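Local coordinates for putative xanthine dehydrogenase YAGS fad-binding subunit (Escherichia coli, PDB 5G5G), which probably serves as the molybdenum-cofactor subunit of a periplasmic aldehyde oxidase, and binds a pterin cytosine dinucleotide and a dioxothiomolybdenum ion, at residues C[140-145]-C[644-649]; C[148-153]-C[337-342]. All coordinates share one frame; numbering follows the deposited sequence.

Interaction 1 (C[140-145]-C[644-649]); sequences AYSLAD and VDDRLG
Tyr141 lays one face of its ring on Gly649, where the loop of a small beta-hairpin (short strands 644-645 and 650-651) runs into its second strand. Here the packing is tight: Gly649 CA stands 3.3 Å from the centroid of the Tyr141 ring and only 12° off its normal, a CH-pi contact over the middle of the face. There is no room for a CB on Gly649 under the ring, and its phi is positive. With CG anti to the carbonyl carbon (chi1 -52°), the ring swings across the hairpin and brings an edge to Asp646 O, which lies near the ring plane 3.4 Å from Tyr141 CD2. Val644 CG1 leans on the Tyr141 carbonyl oxygen, and Ala59 and Lys60 also touch the aromatic side chain. No direct hydrogen bond crosses the interface; instead, one water accepts from Tyr141 N (3.0 Å) and donates to Asp646 O (2.8 Å). Replacing Tyr141 with an alanine would probably leave Gly649 CA without its aromatic platform and open a gap beside the hairpin loop. The solvent side is looser. Ser142 caps helix 143-147, its OG accepting from Asp145 N, and its CB merely approaches the Asp646 carboxylate, while Asp145 OD2 and Asp646 OD2, like charges, stay 4.7 Å apart. Away from Tyr141 the loop braces itself: Asp645 OD1 accepts from Arg647 N, an Asx turn, and from Leu648 N, which extends it to an Asx motif; Arg647 NE is a third donor, from the side chain. The chain of another protein in the assembly hydrogen-bonds to Asp645 OD2 through an aromatic side chain and to Arg647 NH2 through its backbone. The guanidinium meets the carboxylate side-on, Arg647 NH2 donating to the syn lone pair of Asp645 OD2 over 2.8 Å.

Interaction 2 (C[148-153]-C[337-342]); sequences QAVNQP and RLATLD
The guanidinium of Arg337 carries Gln152 CA and Pro153 N over one face, while Asn151 O approaches it obliquely, 3.5 Å from Arg337 NE. Arg337 belongs to strand 331-340 of a five-stranded mixed sheet, and the irregular segment 148-153, on the way from helix 143-147 to edge strand 160-162, drapes across that strand. The bend at chi2 (-75°) turns the arginine chain under this connection, so that its CD packs 3.5 Å from Gln152 O and its outer end runs beside Pro153, the two side chains pointing the same way. Pro153 CB lies 3.7 Å from Arg337 NH1, which also forms a salt bridge with Asp159, a charge partner farther along the same connection. The amide of Gln152 turns back to its neighbour instead, NE2 donating to Asn151 OD1 from slightly out of the carbonyl plane.

Val150 supplies the apolar half of the contact. Its two methyls are spaced along the strand: Val150 CG1 lies 3.8 Å from Leu338 O and also touches Arg337 CB, whereas CG2 rests near Ala339, 4.1 Å from its CB. The Val150 carbonyl accepts from Trp307 NE1 on the adjacent strand 299-310. Between connection and strand, a single water joins the two backbones, donating to Gln152 O at 2.7 Å and accepting from Leu338 N at 2.9 Å.

How the interactions relate
Followed from the N terminus, the chain passes through 140-145, helix 143-147 and then 148-153 almost without a break. Its partners come much later: 337-342 closes the shorter loop, interaction 2, and 644-649 closes the longer one, interaction 1, so the first loop is contained in the second without crossing it. Their centres lie 14 Å apart, yet they meet directly. Ala140 O probably accepts a hydrogen bond from Asp342 N at 2.8 Å, Ala140 N donates to Asp342 OD2, and Tyr141 CE1 packs against Asp342 O. One short stretch around a helix thereby ties the end of strand 331-340 to the hairpin beginning at strand 644-645.

Interaction 1 (C[140-145]-C[644-649])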
ATOM      1  N   ALA C 140     -23.332   8.754 -12.933  1.00 22.28           N
ATOM      2  CA  ALA C 140     -22.345   8.682 -14.020  1.00 22.00           C
ATOM      3  C   ALA C 140     -21.075   8.196 -13.434  1.00 20.12           C
ATOM      4  O   ALA C 140     -20.507   8.836 -12.530  1.00 18.99           O
ATOM      5  CB  ALA C 140     -22.120  10.041 -14.662  1.00 22.74           C
ATOM      6  N   TYR C 141     -20.640   7.026 -13.925  1.00 19.88           N
ATOM      7  CA  TYR C 141     -19.521   6.338 -13.378  1.00 18.94           C
ATOM      8  C   TYR C 141     -18.409   6.042 -14.318  1.00 18.62           C
ATOM      9  O   TYR C 141     -17.410   5.548 -13.877  1.00 18.43           O
ATOM     10  CB  TYR C 141     -19.972   5.050 -12.696  1.00 19.33           C
ATOM     11  CG  TYR C 141     -21.064   5.309 -11.712  1.00 19.32           C
ATOM     12  CD1 TYR C 141     -20.800   6.029 -10.544  1.00 19.55           C
ATOM     13  CD2 TYR C 141     -22.358   4.840 -11.934  1.00 20.75           C
ATOM     14  CE1 TYR C 141     -21.814   6.276  -9.628  1.00 19.77           C
ATOM     15  CE2 TYR C 141     -23.375   5.070 -11.035  1.00 21.10           C
ATOM     16  CZ  TYR C 141     -23.099   5.786  -9.888  1.00 21.02           C
ATOM     17  OH  TYR C 141     -24.145   6.014  -9.026  1.00 22.13           O
ATOM     18  N   SER C 142     -18.567   6.345 -15.612  1.00 18.54           N
ATOM     19  CA  SER C 142     -17.584   6.049 -16.592  1.00 18.75           C
ATOM     20  C   SER C 142     -16.970   7.312 -17.193  1.00 18.45           C
ATOM     21  O   SER C 142     -17.599   8.005 -17.958  1.00 18.96           O
ATOM     22  CB  SER C 142     -18.205   5.243 -17.749  1.00 19.72           C
ATOM     23  OG  SER C 142     -17.278   5.171 -18.816  1.00 20.38           O
ATOM     24  N   LEU C 143     -15.702   7.555 -16.905  1.00 17.31           N
ATOM     25  CA  LEU C 143     -15.006   8.701 -17.462  1.00 16.75           C
ATOM     26  C   LEU C 143     -15.060   8.627 -18.983  1.00 17.79           C
ATOM     27  O   LEU C 143     -15.286   9.639 -19.656  1.00 16.91           O
ATOM     28  CB  LEU C 143     -13.547   8.773 -17.037  1.00 15.54           C
ATOM     29  CG  LEU C 143     -12.650   9.853 -17.637  1.00 15.02           C
ATOM     30  CD1 LEU C 143     -13.217  11.230 -17.284  1.00 15.01           C
ATOM     31  CD2 LEU C 143     -11.206   9.717 -17.173  1.00 14.51           C
ATOM     32  N   ALA C 144     -14.804   7.442 -19.510  1.00 18.57           N
ATOM     33  CA  ALA C 144     -14.822   7.276 -20.981  1.00 19.63           C
ATOM     34  C   ALA C 144     -16.145   7.663 -21.601  1.00 21.35           C
ATOM     35  O   ALA C 144     -16.186   8.360 -22.630  1.00 20.68           O
ATOM     36  CB  ALA C 144     -14.445   5.854 -21.352  1.00 20.18           C
ATOM     37  N   ASP C 145     -17.246   7.239 -20.992  1.00 21.66           N
ATOM     38  CA  ASP C 145     -18.550   7.575 -21.525  1.00 23.83           C
ATOM     39  C   ASP C 145     -18.815   9.076 -21.420  1.00 24.67           C
ATOM     40  O   ASP C 145     -19.476   9.613 -22.277  1.00 25.24           O
ATOM     41  CB  ASP C 145     -19.666   6.811 -20.823  1.00 24.91           C
ATOM     42  CG  ASP C 145     -19.621   5.319 -21.076  1.00 26.47           C
ATOM     43  OD1 ASP C 145     -18.903   4.844 -21.978  1.00 27.79           O
ATOM     44  OD2 ASP C 145     -20.344   4.603 -20.363  1.00 28.34           O
ATOM     45  N   VAL C 644     -13.310   0.055 -11.530  1.00 16.28           N
ATOM     46  CA  VAL C 644     -14.614   0.662 -11.453  1.00 16.59           C
ATOM     47  C   VAL C 644     -15.704  -0.275 -11.956  1.00 17.61           C
ATOM     48  O   VAL C 644     -15.615  -0.808 -13.087  1.00 17.81           O
ATOM     49  CB  VAL C 644     -14.669   1.948 -12.296  1.00 17.40           C
ATOM     50  CG1 VAL C 644     -16.088   2.516 -12.355  1.00 18.05           C
ATOM     51  CG2 VAL C 644     -13.699   2.974 -11.729  1.00 16.61           C
ATOM     52  N   ASP C 645     -16.731  -0.492 -11.133  1.00 16.94           N
ATOM     53  CA  ASP C 645     -17.954  -1.155 -11.623  1.00 18.59           C
ATOM     54  C   ASP C 645     -18.852   0.009 -12.099  1.00 19.14           C
ATOM     55  O   ASP C 645     -19.331   0.748 -11.267  1.00 18.77           O
ATOM     56  CB  ASP C 645     -18.631  -1.993 -10.538  1.00 18.26           C
ATOM     57  CG  ASP C 645     -19.760  -2.863 -11.113  1.00 19.49           C
ATOM     58  OD1 ASP C 645     -20.632  -2.272 -11.832  1.00 19.85           O
ATOM     59  OD2 ASP C 645     -19.707  -4.118 -10.914  1.00 18.99           O
ATOM     60  N   ASP C 646     -18.998   0.233 -13.414  1.00 20.11           N
ATOM     61  CA  ASP C 646     -19.723   1.430 -13.841  1.00 21.74           C
ATOM     62  C   ASP C 646     -21.271   1.294 -13.813  1.00 22.88           C
ATOM     63  O   ASP C 646     -21.983   2.250 -14.170  1.00 22.99           O
ATOM     64  CB  ASP C 646     -19.213   1.925 -15.168  1.00 23.88           C
ATOM     65  CG  ASP C 646     -19.502   0.991 -16.319  1.00 25.43           C
ATOM     66  OD1 ASP C 646     -20.308   0.033 -16.161  1.00 27.31           O
ATOM     67  OD2 ASP C 646     -18.864   1.258 -17.394  1.00 27.30           O
ATOM     68  N   ARG C 647     -21.772   0.139 -13.333  1.00 22.57           N
ATOM     69  CA  ARG C 647     -23.205  -0.080 -13.067  1.00 24.03           C
ATOM     70  C   ARG C 647     -23.473   0.252 -11.585  1.00 24.21           C
ATOM     71  O   ARG C 647     -24.311   1.061 -11.277  1.00 24.73           O
ATOM     72  CB  ARG C 647     -23.569  -1.545 -13.291  1.00 25.12           C
ATOM     73  CG  ARG C 647     -23.170  -2.135 -14.657  1.00 26.34           C
ATOM     74  CD  ARG C 647     -23.156  -3.675 -14.607  1.00 26.97           C
ATOM     75  NE  ARG C 647     -22.371  -4.199 -13.451  1.00 26.00           N
ATOM     76  CZ  ARG C 647     -22.388  -5.470 -13.027  1.00 25.81           C
ATOM     77  NH1 ARG C 647     -23.049  -6.375 -13.737  1.00 25.90           N
ATOM     78  NH2 ARG C 647     -21.687  -5.847 -11.934  1.00 23.43           N
ATOM     79  N   LEU C 648     -22.722  -0.380 -10.689  1.00 22.56           N
ATOM     80  CA  LEU C 648     -22.869  -0.197  -9.234  1.00 22.12           C
ATOM     81  C   LEU C 648     -22.144   1.071  -8.690  1.00 21.29           C
ATOM     82  O   LEU C 648     -22.384   1.488  -7.548  1.00 22.25           O
ATOM     83  CB  LEU C 648     -22.328  -1.444  -8.528  1.00 21.88           C
ATOM     84  CG  LEU C 648     -23.150  -2.716  -8.728  1.00 23.62           C
ATOM     85  CD1 LEU C 648     -22.390  -3.967  -8.299  1.00 23.18           C
ATOM     86  CD2 LEU C 648     -24.474  -2.604  -7.953  1.00 24.87           C
ATOM     87  N   GLY C 649     -21.245   1.669  -9.479  1.00 19.46           N
ATOM     88  CA  GLY C 649     -20.702   2.989  -9.188  1.00 18.85           C
ATOM     89  C   GLY C 649     -19.684   3.053  -8.041  1.00 17.51           C
ATOM     90  O   GLY C 649     -19.747   3.967  -7.209  1.00 17.49           O
TER
HETATM   91  O   HOH W   1     -21.791   4.723 -15.519  1.00 24.30           O

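Interaction 2 (C[148-153]-C[337-342])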
ATOM      1  N   GLN C 148     -17.053  12.387 -24.344  1.00 31.57           N
ATOM      2  CA  GLN C 148     -17.566  12.966 -25.589  1.00 36.91           C
ATOM      3  C   GLN C 148     -18.281  14.276 -25.313  1.00 35.32           C
ATOM      4  O   GLN C 148     -18.098  15.255 -26.062  1.00 37.43           O
ATOM      5  CB  GLN C 148     -18.509  11.997 -26.307  1.00 42.30           C
ATOM      6  CG  GLN C 148     -18.769  12.331 -27.778  1.00 50.33           C
ATOM      7  CD  GLN C 148     -19.885  11.486 -28.373  1.00 54.17           C
ATOM      8  OE1 GLN C 148     -20.492  10.646 -27.684  1.00 61.54           O
ATOM      9  NE2 GLN C 148     -20.170  11.702 -29.643  1.00 55.87           N
ATOM     10  N   ALA C 149     -19.037  14.305 -24.218  1.00 31.38           N
ATOM     11  CA  ALA C 149     -19.840  15.464 -23.850  1.00 31.57           C
ATOM     12  C   ALA C 149     -19.099  16.652 -23.216  1.00 30.93           C
ATOM     13  O   ALA C 149     -19.689  17.727 -23.113  1.00 31.42           O
ATOM     14  CB  ALA C 149     -20.968  15.032 -22.940  1.00 31.47           C
ATOM     15  N   VAL C 150     -17.858  16.478 -22.756  1.00 27.84           N
ATOM     16  CA  VAL C 150     -17.118  17.599 -22.164  1.00 27.79           C
ATOM     17  C   VAL C 150     -16.071  18.072 -23.166  1.00 27.79           C
ATOM     18  O   VAL C 150     -15.037  17.431 -23.359  1.00 25.73           O
ATOM     19  CB  VAL C 150     -16.448  17.209 -20.823  1.00 28.05           C
ATOM     20  CG1 VAL C 150     -15.810  18.440 -20.186  1.00 28.90           C
ATOM     21  CG2 VAL C 150     -17.464  16.597 -19.881  1.00 27.69           C
ATOM     22  N   ASN C 151     -16.315  19.206 -23.794  1.00 29.15           N
ATOM     23  CA  ASN C 151     -15.359  19.721 -24.775  1.00 30.98           C
ATOM     24  C   ASN C 151     -14.921  21.150 -24.475  1.00 31.06           C
ATOM     25  O   ASN C 151     -14.272  21.764 -25.296  1.00 34.02           O
ATOM     26  CB  ASN C 151     -15.902  19.565 -26.195  1.00 33.76           C
ATOM     27  CG  ASN C 151     -17.334  19.983 -26.291  1.00 39.70           C
ATOM     28  OD1 ASN C 151     -17.672  21.133 -26.028  1.00 42.86           O
ATOM     29  ND2 ASN C 151     -18.204  19.033 -26.601  1.00 42.15           N
ATOM     30  N   GLN C 152     -15.239  21.664 -23.296  1.00 30.65           N
ATOM     31  CA  GLN C 152     -14.860  23.014 -22.869  1.00 30.76           C
ATOM     32  C   GLN C 152     -14.158  22.873 -21.533  1.00 27.89           C
ATOM     33  O   GLN C 152     -14.506  21.951 -20.772  1.00 25.54           O
ATOM     34  CB  GLN C 152     -16.115  23.861 -22.616  1.00 34.33           C
ATOM     35  CG  GLN C 152     -17.148  23.868 -23.734  1.00 38.75           C
ATOM     36  CD  GLN C 152     -16.646  24.682 -24.870  1.00 44.15           C
ATOM     37  OE1 GLN C 152     -16.518  25.895 -24.721  1.00 49.03           O
ATOM     38  NE2 GLN C 152     -16.331  24.041 -26.013  1.00 46.92           N
ATOM     39  N   PRO C 153     -13.221  23.795 -21.199  1.00 26.17           N
ATOM     40  CA  PRO C 153     -12.559  23.774 -19.902  1.00 26.27           C
ATOM     41  C   PRO C 153     -13.410  24.315 -18.773  1.00 26.88           C
ATOM     42  O   PRO C 153     -14.392  24.971 -19.022  1.00 27.25           O
ATOM     43  CB  PRO C 153     -11.382  24.749 -20.095  1.00 25.81           C
ATOM     44  CG  PRO C 153     -11.820  25.675 -21.135  1.00 25.58           C
ATOM     45  CD  PRO C 153     -12.675  24.869 -22.056  1.00 26.80           C
ATOM     46  N   ARG C 337     -10.278  19.130 -19.131  1.00 17.35           N
ATOM     47  CA  ARG C 337     -11.703  18.882 -19.308  1.00 17.92           C
ATOM     48  C   ARG C 337     -12.180  18.098 -18.084  1.00 17.66           C
ATOM     49  O   ARG C 337     -11.620  17.040 -17.771  1.00 16.38           O
ATOM     50  CB  ARG C 337     -11.929  18.122 -20.587  1.00 18.79           C
ATOM     51  CG  ARG C 337     -11.322  18.800 -21.865  1.00 20.01           C
ATOM     52  CD  ARG C 337     -12.138  19.936 -22.267  1.00 22.00           C
ATOM     53  NE  ARG C 337     -11.561  20.559 -23.488  1.00 24.39           N
ATOM     54  CZ  ARG C 337     -10.635  21.521 -23.514  1.00 23.69           C
ATOM     55  NH1 ARG C 337     -10.190  22.059 -22.391  1.00 22.32           N
ATOM     56  NH2 ARG C 337     -10.256  22.038 -24.701  1.00 24.46           N
ATOM     57  N   LEU C 338     -13.208  18.618 -17.418  1.00 17.57           N
ATOM     58  CA  LEU C 338     -13.653  18.051 -16.152  1.00 18.08           C
ATOM     59  C   LEU C 338     -15.076  17.502 -16.283  1.00 18.10           C
ATOM     60  O   LEU C 338     -16.028  18.279 -16.437  1.00 18.94           O
ATOM     61  CB  LEU C 338     -13.564  19.139 -15.060  1.00 18.40           C
ATOM     62  CG  LEU C 338     -13.958  18.646 -13.664  1.00 18.91           C
ATOM     63  CD1 LEU C 338     -13.151  17.478 -13.164  1.00 18.58           C
ATOM     64  CD2 LEU C 338     -13.863  19.846 -12.746  1.00 19.93           C
ATOM     65  N   ALA C 339     -15.219  16.185 -16.229  1.00 17.49           N
ATOM     66  CA  ALA C 339     -16.542  15.548 -16.216  1.00 18.68           C
ATOM     67  C   ALA C 339     -17.065  15.499 -14.798  1.00 18.66           C
ATOM     68  O   ALA C 339     -16.295  15.568 -13.831  1.00 17.93           O
ATOM     69  CB  ALA C 339     -16.463  14.135 -16.768  1.00 18.57           C
ATOM     70  N   THR C 340     -18.379  15.295 -14.706  1.00 19.81           N
ATOM     71  CA  THR C 340     -19.012  14.985 -13.428  1.00 20.75           C
ATOM     72  C   THR C 340     -19.179  13.478 -13.277  1.00 20.08           C
ATOM     73  O   THR C 340     -19.844  12.849 -14.085  1.00 19.73           O
ATOM     74  CB  THR C 340     -20.342  15.726 -13.318  1.00 23.06           C
ATOM     75  OG1 THR C 340     -20.022  17.112 -13.343  1.00 23.21           O
ATOM     76  CG2 THR C 340     -21.034  15.409 -11.987  1.00 24.29           C
ATOM     77  N   LEU C 341     -18.589  12.927 -12.220  1.00 18.59           N
ATOM     78  CA  LEU C 341     -18.722  11.499 -11.924  1.00 18.04           C
ATOM     79  C   LEU C 341     -19.145  11.363 -10.481  1.00 18.09           C
ATOM     80  O   LEU C 341     -18.609  12.071  -9.646  1.00 17.79           O
ATOM     81  CB  LEU C 341     -17.425  10.709 -12.144  1.00 17.52           C
ATOM     82  CG  LEU C 341     -16.787  10.663 -13.567  1.00 17.60           C
ATOM     83  CD1 LEU C 341     -15.454   9.940 -13.541  1.00 17.04           C
ATOM     84  CD2 LEU C 341     -17.758   9.993 -14.541  1.00 18.00           C
ATOM     85  N   ASP C 342     -20.020  10.386 -10.219  1.00 18.33           N
ATOM     86  CA  ASP C 342     -20.558  10.122  -8.900  1.00 18.63           C
ATOM     87  C   ASP C 342     -19.817   9.013  -8.186  1.00 17.61           C
ATOM     88  O   ASP C 342     -20.372   8.342  -7.328  1.00 17.07           O
ATOM     89  CB  ASP C 342     -22.049   9.773  -9.039  1.00 20.26           C
ATOM     90  CG  ASP C 342     -22.834  10.917  -9.625  1.00 21.96           C
ATOM     91  OD1 ASP C 342     -22.895  11.937  -8.916  1.00 22.31           O
ATOM     92  OD2 ASP C 342     -23.302  10.822 -10.812  1.00 22.59           O
TER
HETATM   93  O   HOH W   2     -14.309  21.194 -18.223  1.00 20.68           O